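Local coordinates for alpha,alpha-trehalose-phosphate synthase (UDP-forming) (Burkholderia multivorans, PDB 5UOF), which belongs to glycosyltransferase family 20 and adopts the GT-B fold, in which two Rossmann-like domains face each other across a cleft, at residues R11-S16 / D134-H139; N17-G22 / G45-W50; G30-G35 / S451-T456; N157-F162 / C187-T192. All coordinates share one frame; numbering follows the deposited sequence. Where two conformers were deposited one is given.

From the N terminus, strand 12-16 comes first, and contact 1 pairs it with strand 135-139, closing a long loop. Nested inside that loop, contact 2 lays the loop that follows strand 12-16 against the end of strand 46-48. Contact 3 crosses both: it opens at the start of helix 32-43 and closes more than 400 residues later on helix 450-472, tying the C-terminal helix to the N-terminal domain. Contact 4, in series with contacts 1 and 2 and nested within contact 3, joins strand 159-162 to strand 191-194. Contacts 1, 2 and 4 all reach one sheet, and Trp453 of contact 3 touches Trp137 and Phe162 on it.

Contact 1: residues R11-S16 / D134-H139; sequences RLIVVS and DLIWVH
Arg11 lies alongside Asp134 where two neighbouring parallel strands begin, and grips its carboxylate side-on. Arg11 NE meets Asp134 OD1 at 3.0 Å and Arg11 NH2 meets Asp134 OD2 at 2.7 Å, each oxygen being approached on its syn side, although the two flat groups are turned 37° apart. A bend in the arginine chain (chi3 -55°) brings the guanidinium round to this position. This is the solvent side: Arg11 is partly exposed and a water bridges Arg11 N and Asp134 OD1, though the salt bridge itself is close. Leu129 O takes a further bond from Arg11 NH2, and Arg131 N gives one to Asp134 OD2. Inward, everything is buried. Strands 12-16 and 135-139 run with axes 4.6 Å apart, laced by five backbone bonds that alternate in direction, such as Ile13 N to Leu135 O at 2.6 Å. On one face Val15 CG2 lies beside Ile136 CG2 at 4.1 Å, and Val138 continues the row. On the other, Leu12 CD1 reaches Trp137 CB at 4.0 Å. His139 NE2 lies 3.2 Å above the Trp137 indole plane, over its centre. His139 ND1 is bonded to His164, and Phe457 stacks on Trp137. The chemistry thus divides along the strands: a bidentate salt bridge with water clamps their start, whereas the interior pairs by backbone bonds between two apolar layers.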
loop_
_atom_site.group_PDB
_atom_site.type_symbol
_atom_site.label_atom_id
_atom_site.label_comp_id
_atom_site.label_asym_id
_atom_site.label_seq_id
_atom_site.Cartn_x
_atom_site.Cartn_y
_atom_site.Cartn_z
ATOM N N ARG A 11 8.856 37.557 12.037
ATOM C CA ARG A 11 9.900 36.543 11.995
ATOM C C ARG A 11 9.345 35.241 11.444
ATOM O O ARG A 11 8.225 34.839 11.772
ATOM C CB ARG A 11 10.477 36.290 13.385
ATOM C CG ARG A 11 11.113 37.518 14.019
ATOM C CD ARG A 11 11.831 37.135 15.292
ATOM N NE ARG A 11 10.950 36.436 16.226
ATOM C CZ ARG A 11 11.334 35.989 17.417
ATOM N NH1 ARG A 11 12.587 36.164 17.817
ATOM N NH2 ARG A 11 10.466 35.353 18.203
ATOM N N LEU A 12 10.135 34.595 10.591
ATOM C CA LEU A 12 9.929 33.196 10.256
ATOM C C LEU A 12 10.641 32.344 11.295
ATOM O O LEU A 12 11.824 32.559 11.577
ATOM C CB LEU A 12 10.463 32.889 8.858
ATOM C CG LEU A 12 10.279 31.437 8.404
ATOM C CD1 LEU A 12 8.799 31.095 8.289
ATOM C CD2 LEU A 12 11.023 31.195 7.084
ATOM N N ILE A 13 9.915 31.395 11.874
ATOM C CA ILE A 13 10.464 30.433 12.817
ATOM C C ILE A 13 10.481 29.094 12.099
ATOM O O ILE A 13 9.425 28.501 11.861
ATOM C CB ILE A 13 9.631 30.359 14.109
ATOM C CG1 ILE A 13 9.320 31.770 14.640
ATOM C CG2 ILE A 13 10.311 29.465 15.165
ATOM C CD1 ILE A 13 10.522 32.593 15.065
ATOM N N VAL A 14 11.664 28.625 11.726
ATOM C CA VAL A 14 11.817 27.306 11.124
ATOM C C VAL A 14 12.049 26.291 12.233
ATOM O O VAL A 14 12.907 26.492 13.102
ATOM C CB VAL A 14 12.976 27.297 10.114
ATOM C CG1 VAL A 14 13.352 25.865 9.753
ATOM C CG2 VAL A 14 12.603 28.085 8.858
ATOM N N VAL A 15 11.284 25.202 12.209
ATOM C CA VAL A 15 11.426 24.107 13.163
ATOM C C VAL A 15 11.735 22.845 12.359
ATOM O O VAL A 15 10.933 22.435 11.507
ATOM C CB VAL A 15 10.155 23.924 14.007
ATOM C CG1 VAL A 15 10.291 22.735 14.949
ATOM C CG2 VAL A 15 9.843 25.195 14.793
ATOM N N SER A 16 12.898 22.237 12.611
ATOM C CA SER A 16 13.286 21.041 11.865
ATOM C C SER A 16 14.173 20.145 12.722
ATOM O O SER A 16 14.448 20.434 13.890
ATOM C CB SER A 16 14.006 21.407 10.567
ATOM O OG SER A 16 15.314 21.895 10.825
ATOM N N ASP A 134 4.912 35.813 15.076
ATOM C CA ASP A 134 5.851 34.910 14.425
ATOM C C ASP A 134 5.121 33.962 13.483
ATOM O O ASP A 134 4.034 33.460 13.793
ATOM C CB ASP A 134 6.627 34.097 15.460
ATOM C CG ASP A 134 7.665 34.920 16.209
ATOM O OD1 ASP A 134 8.035 36.017 15.731
ATOM O OD2 ASP A 134 8.117 34.443 17.274
ATOM N N LEU A 135 5.729 33.716 12.328
ATOM C CA LEU A 135 5.274 32.679 11.408
ATOM C C LEU A 135 6.114 31.426 11.636
ATOM O O LEU A 135 7.345 31.478 11.535
ATOM C CB LEU A 135 5.397 33.162 9.964
ATOM C CG LEU A 135 4.800 34.541 9.684
ATOM C CD1 LEU A 135 5.166 35.017 8.282
ATOM C CD2 LEU A 135 3.292 34.529 9.863
ATOM N N ILE A 136 5.459 30.301 11.923
ATOM C CA ILE A 136 6.145 29.071 12.306
ATOM C C ILE A 136 6.021 28.067 11.170
ATOM O O ILE A 136 4.912 27.802 10.694
ATOM C CB ILE A 136 5.573 28.497 13.612
ATOM C CG1 ILE A 136 5.569 29.597 14.689
ATOM C CG2 ILE A 136 6.388 27.301 14.072
ATOM C CD1 ILE A 136 4.974 29.137 16.007
ATOM N N TRP A 137 7.156 27.489 10.765
ATOM C CA TRP A 137 7.223 26.540 9.648
ATOM C C TRP A 137 7.909 25.262 10.121
ATOM O O TRP A 137 9.129 25.248 10.322
ATOM C CB TRP A 137 7.970 27.157 8.470
ATOM C CG TRP A 137 7.851 26.362 7.191
ATOM C CD1 TRP A 137 7.162 25.199 7.002
ATOM C CD2 TRP A 137 8.443 26.693 5.936
ATOM N NE1 TRP A 137 7.286 24.782 5.697
ATOM C CE2 TRP A 137 8.067 25.686 5.021
ATOM C CE3 TRP A 137 9.252 27.751 5.491
ATOM C CZ2 TRP A 137 8.476 25.700 3.693
ATOM C CZ3 TRP A 137 9.661 27.755 4.158
ATOM C CH2 TRP A 137 9.268 26.740 3.284
ATOM N N VAL A 138 7.122 24.183 10.276
ATOM C CA VAL A 138 7.577 22.890 10.789
ATOM C C VAL A 138 7.835 21.940 9.626
ATOM O O VAL A 138 7.015 21.834 8.703
ATOM C CB VAL A 138 6.530 22.296 11.751
ATOM C CG1 VAL A 138 7.009 20.957 12.314
ATOM C CG2 VAL A 138 6.211 23.293 12.869
ATOM N N HIS A 139 8.946 21.203 9.685
ATOM C CA HIS A 139 9.372 20.357 8.573
ATOM C C HIS A 139 9.368 18.881 8.927
ATOM O O HIS A 139 10.087 18.448 9.832
ATOM C CB HIS A 139 10.751 20.781 8.078
ATOM C CG HIS A 139 10.705 22.065 7.330
ATOM N ND1 HIS A 139 10.582 22.112 5.955
ATOM C CD2 HIS A 139 10.649 23.344 7.764
ATOM C CE1 HIS A 139 10.502 23.374 5.574
ATOM N NE2 HIS A 139 10.534 24.140 6.653
HETATM O O HOH W 1 7.865 38.434 14.592
#

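Contact 2: residues N17-G22 / G45-W50; sequences NRVAIG and GVWFGW
Val19 leans over Trp47 and Gly49 while its backbone is held by Trp50. Val19 N donates to Trp50 O at 2.9 Å in a nearly straight bond (169°), which places the side chain over the end of strand 46-48. Val19 CB lies 4.0 Å from the same Trp50 O. Beyond it the branches divide: with CG1 anti to the backbone N (chi1 -176°), CG2 turns toward the other segment. Val19 CG2 touches Gly49 N at 3.5 Å and hangs over the five-membered ring of Trp47, 3.9 Å from its centroid and 22° off the normal, a CH-pi contact. CG1 lies over the indole too, but farther out and nearer its rim. Trp47 NE1 is bonded to Ser16 OG, which helps fix the ring that Val19 covers. Nearby, Asn17 O comes within 3.1 Å of Trp50 CB; its bond from Trp50 N is weak, and a water donates to Asn17 O and accepts a weak bond from Trp50 N. Arg18 CD passes Trp50 O at 3.5 Å. Both segments turn a corner here, at Asn17 and at Gly49, as they leave adjacent strands 12-16 and 46-48. Such a loop between the first strand and first helix is typical of the Rossmann-like N-terminal domain of GT-B glycosyltransferases.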
loop_
_atom_site.group_PDB
_atom_site.type_symbol
_atom_site.label_atom_id
_atom_site.label_comp_id
_atom_site.label_asym_id
_atom_site.label_seq_id
_atom_site.Cartn_x
_atom_site.Cartn_y
_atom_site.Cartn_z
ATOM N N ASN A 17 14.656 19.058 12.108
ATOM C CA ASN A 17 15.367 18.018 12.852
ATOM C C ASN A 17 16.696 18.526 13.383
ATOM O O ASN A 17 17.086 18.193 14.507
ATOM C CB ASN A 17 15.623 16.790 11.971
ATOM C CG ASN A 17 14.354 16.115 11.501
ATOM O OD1 ASN A 17 13.356 16.071 12.213
ATOM N ND2 ASN A 17 14.394 15.577 10.289
ATOM N N ARG A 18 17.410 19.328 12.595
ATOM C CA ARG A 18 18.789 19.648 12.928
ATOM C C ARG A 18 19.111 21.075 12.512
ATOM O O ARG A 18 18.863 21.462 11.365
ATOM C CB ARG A 18 19.740 18.672 12.229
ATOM C CG ARG A 18 21.203 19.007 12.404
ATOM C CD ARG A 18 21.666 18.692 13.807
ATOM N NE ARG A 18 23.033 19.156 14.022
ATOM C CZ ARG A 18 24.114 18.464 13.685
ATOM N NH1 ARG A 18 23.988 17.270 13.116
ATOM N NH2 ARG A 18 25.320 18.960 13.921
ATOM N N VAL A 19 19.680 21.846 13.432
ATOM C CA VAL A 19 20.261 23.139 13.102
ATOM C C VAL A 19 21.764 22.928 12.981
ATOM O O VAL A 19 22.440 22.623 13.971
ATOM C CB VAL A 19 19.927 24.201 14.158
ATOM C CG1 VAL A 19 20.460 25.547 13.723
ATOM C CG2 VAL A 19 18.425 24.266 14.402
ATOM N N ALA A 20 22.293 23.064 11.772
ATOM C CA ALA A 20 23.720 22.899 11.525
ATOM C C ALA A 20 24.379 24.269 11.467
ATOM O O ALA A 20 23.898 25.167 10.767
ATOM C CB ALA A 20 23.977 22.133 10.227
ATOM N N ILE A 21 25.471 24.428 12.212
ATOM C CA ILE A 21 26.189 25.695 12.224
ATOM C C ILE A 21 26.914 25.873 10.899
ATOM O O ILE A 21 27.613 24.967 10.428
ATOM C CB ILE A 21 27.169 25.750 13.405
ATOM N N GLY A 22 26.739 27.046 10.288
ATOM C CA GLY A 22 27.467 27.420 9.091
ATOM C C GLY A 22 27.381 26.456 7.926
ATOM O O GLY A 22 28.352 26.300 7.183
ATOM N N GLY A 45 14.702 35.878 11.389
ATOM C CA GLY A 45 13.978 34.807 12.041
ATOM C C GLY A 45 14.837 33.935 12.937
ATOM O O GLY A 45 15.973 34.259 13.287
ATOM N N VAL A 46 14.253 32.800 13.322
ATOM C CA VAL A 46 14.858 31.845 14.240
ATOM C C VAL A 46 14.744 30.457 13.618
ATOM O O VAL A 46 13.686 30.093 13.095
ATOM C CB VAL A 46 14.174 31.872 15.623
ATOM C CG1 VAL A 46 14.884 30.947 16.606
ATOM C CG2 VAL A 46 14.117 33.300 16.166
ATOM N N TRP A 47 15.834 29.699 13.658
ATOM C CA TRP A 47 15.837 28.282 13.318
ATOM C C TRP A 47 15.992 27.518 14.624
ATOM O O TRP A 47 16.989 27.698 15.336
ATOM C CB TRP A 47 16.966 27.949 12.341
ATOM C CG TRP A 47 16.870 26.595 11.669
ATOM C CD1 TRP A 47 16.069 25.547 12.012
ATOM C CD2 TRP A 47 17.625 26.172 10.530
ATOM N NE1 TRP A 47 16.281 24.490 11.150
ATOM C CE2 TRP A 47 17.231 24.855 10.231
ATOM C CE3 TRP A 47 18.596 26.788 9.729
ATOM C CZ2 TRP A 47 17.775 24.140 9.165
ATOM C CZ3 TRP A 47 19.133 26.078 8.673
ATOM C CH2 TRP A 47 18.722 24.765 8.403
ATOM N N PHE A 48 14.985 26.718 14.954
ATOM C CA PHE A 48 14.910 25.975 16.199
ATOM C C PHE A 48 15.018 24.488 15.912
ATOM O O PHE A 48 14.393 23.986 14.975
ATOM C CB PHE A 48 13.594 26.292 16.927
ATOM C CG PHE A 48 13.318 25.409 18.109
ATOM C CD1 PHE A 48 13.813 25.736 19.370
ATOM C CD2 PHE A 48 12.528 24.280 17.977
ATOM C CE1 PHE A 48 13.545 24.927 20.460
ATOM C CE2 PHE A 48 12.255 23.469 19.067
ATOM C CZ PHE A 48 12.767 23.792 20.307
ATOM N N GLY A 49 15.812 23.789 16.717
ATOM C CA GLY A 49 15.929 22.352 16.571
ATOM C C GLY A 49 17.127 21.811 17.330
ATOM O O GLY A 49 17.750 22.509 18.135
ATOM N N TRP A 50 17.440 20.550 17.034
ATOM C CA TRP A 50 18.532 19.830 17.680
ATOM C C TRP A 50 19.887 20.387 17.263
ATOM O O TRP A 50 20.094 20.756 16.102
ATOM C CB TRP A 50 18.451 18.355 17.293
ATOM C CG TRP A 50 19.418 17.449 17.985
ATOM C CD1 TRP A 50 19.881 17.559 19.260
ATOM C CD2 TRP A 50 20.018 16.269 17.437
ATOM N NE1 TRP A 50 20.740 16.521 19.542
ATOM C CE2 TRP A 50 20.838 15.714 18.438
ATOM C CE3 TRP A 50 19.943 15.631 16.190
ATOM C CZ2 TRP A 50 21.582 14.549 18.235
ATOM C CZ3 TRP A 50 20.681 14.473 15.990
ATOM C CH2 TRP A 50 21.493 13.947 17.007
HETATM O O HOH W 2 14.719 18.783 16.120
#

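Contact 3: residues G30-G35 / S451-T456; sequences GGLAVG and SVWRDT. With EDO (1,2-ethanediol), chain K; EDO (1,2-ethanediol), chain Q.
Helix 32-43 meets helix 450-472 near its own beginning, where the CA atoms of Gly35 and Arg454 come within 6.4 Å. Arg454 supplies the one hydrogen bond between the two segments: NH1 donates to Gly35 O at 3.1 Å and 170°. The carbonyl lies in the guanidinium plane, but the donor stands 52° out of the carbonyl plane, not on a lone pair. A bend at chi3 (71°) folds the arginine chain round this oxygen, with Arg454 CD only 3.2 Å from Gly35 O. Behind the guanidinium, Ser451 CA lies 3.6 Å above one face. Tyr238 OH takes a bond from Arg454 NH2, and Asp38 adds a long, weak ion pair. The contact returns the C-terminal helix of the chain to the N-terminal Rossmann-like domain, a crossing between domains that is well known in GT-B enzymes. Next to the arginine, Trp453 presents the rim of its indole to the first turn of helix 32-43. Its CZ3 is 3.8 Å from Gly35 CA, an approach made where the helix carries no side chain. The Leu32 and Trp453 side chains cross at about a right angle, Leu32 CD1 coming to 3.8 Å from Trp453 CH2. Phe162 meets the same indole edge-to-face. One 1,2-ethanediol (chain K) sits beside Leu32 and Trp453 and donates from O1 to Gly31 O at 3.0 Å. Another (chain Q) donates from O1 to Asp455 OD1 at 2.7 Å; both probably come from the crystallisation liquor.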
loop_
_atom_site.group_PDB
_atom_site.type_symbol
_atom_site.label_atom_id
_atom_site.label_comp_id
_atom_site.label_asym_id
_atom_site.label_seq_id
_atom_site.Cartn_x
_atom_site.Cartn_y
_atom_site.Cartn_z
ATOM N N GLY A 30 23.081 21.843 -1.143
ATOM C CA GLY A 30 21.917 21.054 -0.819
ATOM C C GLY A 30 21.594 21.176 0.663
ATOM O O GLY A 30 22.367 21.731 1.451
ATOM N N GLY A 31 20.437 20.653 1.031
ATOM C CA GLY A 31 19.994 20.652 2.410
ATOM C C GLY A 31 18.874 21.652 2.647
ATOM O O GLY A 31 18.539 22.482 1.802
ATOM N N LEU A 32 18.289 21.552 3.842
ATOM C CA LEU A 32 17.198 22.454 4.187
ATOM C C LEU A 32 17.683 23.890 4.304
ATOM O O LEU A 32 16.933 24.825 4.002
ATOM C CB LEU A 32 16.536 21.998 5.490
ATOM C CG LEU A 32 15.295 22.776 5.932
ATOM C CD1 LEU A 32 14.142 22.571 4.964
ATOM C CD2 LEU A 32 14.879 22.367 7.335
ATOM N N ALA A 33 18.942 24.081 4.707
ATOM C CA ALA A 33 19.470 25.425 4.916
ATOM C C ALA A 33 19.359 26.269 3.650
ATOM O O ALA A 33 18.945 27.433 3.705
ATOM C CB ALA A 33 20.924 25.349 5.388
ATOM N N VAL A 34 19.729 25.708 2.495
ATOM C CA VAL A 34 19.657 26.509 1.277
ATOM C C VAL A 34 18.202 26.806 0.925
ATOM O O VAL A 34 17.897 27.859 0.345
ATOM C CB VAL A 34 20.412 25.820 0.121
ATOM C CG1 VAL A 34 19.762 24.509 -0.242
ATOM C CG2 VAL A 34 20.483 26.730 -1.095
ATOM N N GLY A 35 17.276 25.926 1.315
ATOM C CA GLY A 35 15.868 26.185 1.065
ATOM C C GLY A 35 15.281 27.315 1.892
ATOM O O GLY A 35 14.420 28.052 1.408
ATOM N N SER A 451 13.431 28.553 -5.067
ATOM C CA SER A 451 12.813 29.747 -4.506
ATOM C C SER A 451 11.292 29.700 -4.589
ATOM O O SER A 451 10.620 30.369 -3.796
ATOM C CB SER A 451 13.335 31.006 -5.207
ATOM O OG SER A 451 12.716 31.179 -6.467
ATOM N N VAL A 452 10.730 28.919 -5.517
ATOM C CA VAL A 452 9.276 28.824 -5.614
ATOM C C VAL A 452 8.706 28.145 -4.370
ATOM O O VAL A 452 7.735 28.625 -3.780
ATOM C CB VAL A 452 8.865 28.100 -6.909
ATOM C CG1 VAL A 452 7.340 27.963 -6.992
ATOM C CG2 VAL A 452 9.413 28.870 -8.122
ATOM N N TRP A 453 9.312 27.033 -3.947
ATOM C CA TRP A 453 8.905 26.376 -2.703
ATOM C C TRP A 453 8.937 27.347 -1.536
ATOM O O TRP A 453 7.947 27.521 -0.814
ATOM C CB TRP A 453 9.834 25.188 -2.440
ATOM C CG TRP A 453 9.642 24.445 -1.152
ATOM C CD1 TRP A 453 8.653 23.547 -0.855
ATOM C CD2 TRP A 453 10.515 24.469 -0.013
ATOM N NE1 TRP A 453 8.838 23.041 0.413
ATOM C CE2 TRP A 453 9.987 23.571 0.939
ATOM C CE3 TRP A 453 11.694 25.161 0.292
ATOM C CZ2 TRP A 453 10.586 23.358 2.174
ATOM C CZ3 TRP A 453 12.291 24.941 1.514
ATOM C CH2 TRP A 453 11.734 24.053 2.446
ATOM N N ARG A 454 10.080 27.998 -1.344
ATOM C CA ARG A 454 10.240 28.907 -0.224
ATOM C C ARG A 454 9.240 30.056 -0.295
ATOM O O ARG A 454 8.522 30.341 0.675
ATOM C CB ARG A 454 11.675 29.429 -0.213
ATOM C CG ARG A 454 11.860 30.631 0.665
ATOM C CD ARG A 454 13.326 31.026 0.750
ATOM N NE ARG A 454 13.836 31.607 -0.483
ATOM C CZ ARG A 454 14.705 31.007 -1.290
ATOM N NH1 ARG A 454 15.167 29.794 -1.007
ATOM N NH2 ARG A 454 15.112 31.625 -2.386
ATOM N N ASP A 455 9.177 30.726 -1.446
ATOM C CA ASP A 455 8.401 31.957 -1.555
ATOM C C ASP A 455 6.904 31.694 -1.472
ATOM O O ASP A 455 6.175 32.463 -0.831
ATOM C CB ASP A 455 8.732 32.675 -2.861
ATOM C CG ASP A 455 10.105 33.314 -2.844
ATOM O OD1 ASP A 455 10.647 33.556 -1.742
ATOM O OD2 ASP A 455 10.638 33.574 -3.939
ATOM N N THR A 456 6.416 30.623 -2.114
ATOM C CA THR A 456 4.978 30.368 -2.103
ATOM C C THR A 456 4.515 29.877 -0.736
ATOM O O THR A 456 3.428 30.240 -0.275
ATOM C CB THR A 456 4.605 29.371 -3.201
ATOM O OG1 THR A 456 5.331 28.157 -3.012
ATOM C CG2 THR A 456 4.959 29.942 -4.573
HETATM C C1 EDO K . 15.594 22.326 0.573
HETATM O O1 EDO K . 16.485 21.490 -0.171
HETATM C C2 EDO K . 14.637 21.445 1.368
HETATM O O2 EDO K . 15.348 20.325 1.919
HETATM C C1 EDO Q . 10.146 35.522 1.298
HETATM O O1 EDO Q . 9.427 35.125 0.124
HETATM C C2 EDO Q . 11.271 34.536 1.579
HETATM O O2 EDO Q . 12.475 34.906 0.888
#

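Contact 4: residues N157-F162 / C187-T192; sequences NPIGFF and CAYDVT
Asp190 and Ile159 exchange bonds in both directions where strands 159-162 and 191-194 come together. Ile159 N donates to Asp190 OD2 at 2.9 Å, using the anti lone pair of that oxygen, and Ile159 O accepts from Asp190 N at 2.8 Å. The second bond is bent, and the same Ile159 O receives a weak bond from Val191 N at 3.3 Å. Salt bridges outside the segments hold the carboxylate further, Arg151 at OD2 and Arg226 at OD1. One step on, Phe161 N donates to Val191 O at 2.7 Å, continuing the parallel pairing in which Gly160 faces Val191 and Phe161 faces Thr192. Packing spreads from Tyr189, just before the second strand. Phe161 CB stands 3.3 Å from the centroid of the Tyr189 ring, 3° off its normal, a CH-pi contact squarely over the face. The two aromatic rings themselves meet obliquely, with planes at 33°. Ile159 CG2 touches the tyrosine ring obliquely, at Tyr189 CD1 (3.6 Å). With CG anti to the carbonyl carbon (chi1 -64°), the tyrosine ring comes against Gly160 C and these neighbours, and its OH is bonded to Leu144 O. Val191, on the other face, meets Val464 of helix 450-472. Helices 170-173 and 179-186 lie in the connection between the two strands, a beta-alpha-beta crossover. Asp190 is probably kept ionised by Arg151 and Arg226, and its OD2 also fixes the start of the strand pair through Ile159 N.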
loop_
_atom_site.group_PDB
_atom_site.type_symbol
_atom_site.label_atom_id
_atom_site.label_comp_id
_atom_site.label_asym_id
_atom_site.label_seq_id
_atom_site.Cartn_x
_atom_site.Cartn_y
_atom_site.Cartn_z
ATOM N N ASN A 157 -0.257 31.483 16.759
ATOM C CA ASN A 157 0.483 31.935 15.592
ATOM C C ASN A 157 0.068 31.166 14.337
ATOM O O ASN A 157 -0.400 30.027 14.424
ATOM C CB ASN A 157 1.980 31.736 15.811
ATOM C CG ASN A 157 2.508 32.534 16.974
ATOM O OD1 ASN A 157 2.100 32.336 18.123
ATOM N ND2 ASN A 157 3.431 33.438 16.686
ATOM N N PRO A 158 0.261 31.751 13.156
ATOM C CA PRO A 158 0.209 30.941 11.933
ATOM C C PRO A 158 1.273 29.859 12.001
ATOM O O PRO A 158 2.440 30.138 12.280
ATOM C CB PRO A 158 0.503 31.953 10.818
ATOM C CG PRO A 158 0.216 33.307 11.437
ATOM C CD PRO A 158 0.609 33.153 12.867
ATOM N N ILE A 159 0.868 28.610 11.761
ATOM C CA ILE A 159 1.806 27.497 11.747
ATOM C C ILE A 159 1.589 26.716 10.466
ATOM O O ILE A 159 0.454 26.364 10.142
ATOM C CB ILE A 159 1.639 26.556 12.955
ATOM C CG1 ILE A 159 1.508 27.349 14.260
ATOM C CG2 ILE A 159 2.831 25.615 13.039
ATOM C CD1 ILE A 159 1.246 26.458 15.481
ATOM N N GLY A 160 2.671 26.438 9.752
ATOM C CA GLY A 160 2.611 25.627 8.553
ATOM C C GLY A 160 3.423 24.358 8.712
ATOM O O GLY A 160 4.405 24.315 9.454
ATOM N N PHE A 161 3.006 23.319 7.991
ATOM C CA PHE A 161 3.702 22.041 7.970
ATOM C C PHE A 161 4.056 21.733 6.529
ATOM O O PHE A 161 3.249 21.978 5.630
ATOM C CB PHE A 161 2.809 20.908 8.541
ATOM C CG PHE A 161 3.487 19.556 8.609
ATOM C CD1 PHE A 161 4.532 19.327 9.501
ATOM C CD2 PHE A 161 3.048 18.500 7.813
ATOM C CE1 PHE A 161 5.147 18.080 9.574
ATOM C CE2 PHE A 161 3.661 17.249 7.885
ATOM C CZ PHE A 161 4.707 17.040 8.760
ATOM N N PHE A 162 5.263 21.218 6.300
ATOM C CA PHE A 162 5.598 20.661 4.993
ATOM C C PHE A 162 6.099 19.238 5.169
ATOM O O PHE A 162 7.074 18.997 5.890
ATOM C CB PHE A 162 6.637 21.494 4.235
ATOM C CG PHE A 162 6.843 20.995 2.828
ATOM C CD1 PHE A 162 5.918 21.308 1.849
ATOM C CD2 PHE A 162 7.896 20.139 2.506
ATOM C CE1 PHE A 162 6.053 20.808 0.559
ATOM C CE2 PHE A 162 8.049 19.658 1.213
ATOM C CZ PHE A 162 7.124 19.989 0.239
ATOM N N CYS A 187 -4.343 18.706 11.090
ATOM C CA CYS A 187 -5.296 19.807 11.019
ATOM C C CYS A 187 -5.043 20.892 12.058
ATOM O O CYS A 187 -5.765 21.888 12.056
ATOM C CB CYS A 187 -6.725 19.281 11.161
ATOM S SG CYS A 187 -7.186 18.222 9.777
ATOM N N ALA A 188 -4.050 20.736 12.935
ATOM C CA ALA A 188 -3.677 21.831 13.826
ATOM C C ALA A 188 -2.891 22.925 13.111
ATOM O O ALA A 188 -2.811 24.048 13.623
ATOM C CB ALA A 188 -2.866 21.292 15.008
ATOM N N TYR A 189 -2.321 22.617 11.945
ATOM C CA TYR A 189 -1.632 23.595 11.113
ATOM C C TYR A 189 -2.623 24.463 10.346
ATOM O O TYR A 189 -3.685 24.002 9.924
ATOM C CB TYR A 189 -0.698 22.887 10.118
ATOM C CG TYR A 189 0.411 22.128 10.804
ATOM C CD1 TYR A 189 1.570 22.785 11.209
ATOM C CD2 TYR A 189 0.298 20.754 11.066
ATOM C CE1 TYR A 189 2.594 22.111 11.853
ATOM C CE2 TYR A 189 1.314 20.070 11.725
ATOM C CZ TYR A 189 2.456 20.759 12.125
ATOM O OH TYR A 189 3.474 20.107 12.787
ATOM N N ASP A 190 -2.262 25.740 10.161
ATOM C CA ASP A 190 -3.030 26.589 9.256
ATOM C C ASP A 190 -2.733 26.270 7.801
ATOM O O ASP A 190 -3.594 26.473 6.939
ATOM C CB ASP A 190 -2.734 28.060 9.526
ATOM C CG ASP A 190 -3.007 28.427 10.949
ATOM O OD1 ASP A 190 -4.196 28.440 11.330
ATOM O OD2 ASP A 190 -2.030 28.644 11.691
ATOM N N VAL A 191 -1.526 25.786 7.517
ATOM C CA VAL A 191 -1.125 25.371 6.180
ATOM C C VAL A 191 -0.472 24.000 6.286
ATOM O O VAL A 191 0.457 23.807 7.082
ATOM C CB VAL A 191 -0.152 26.374 5.527
ATOM C CG1 VAL A 191 0.198 25.925 4.100
ATOM C CG2 VAL A 191 -0.730 27.803 5.531
ATOM N N THR A 192 -0.965 23.046 5.502
ATOM C CA THR A 192 -0.392 21.707 5.424
ATOM C C THR A 192 0.053 21.482 3.986
ATOM O O THR A 192 -0.785 21.354 3.087
ATOM C CB THR A 192 -1.408 20.659 5.880
ATOM O OG1 THR A 192 -1.828 20.971 7.215
ATOM C CG2 THR A 192 -0.792 19.287 5.875
#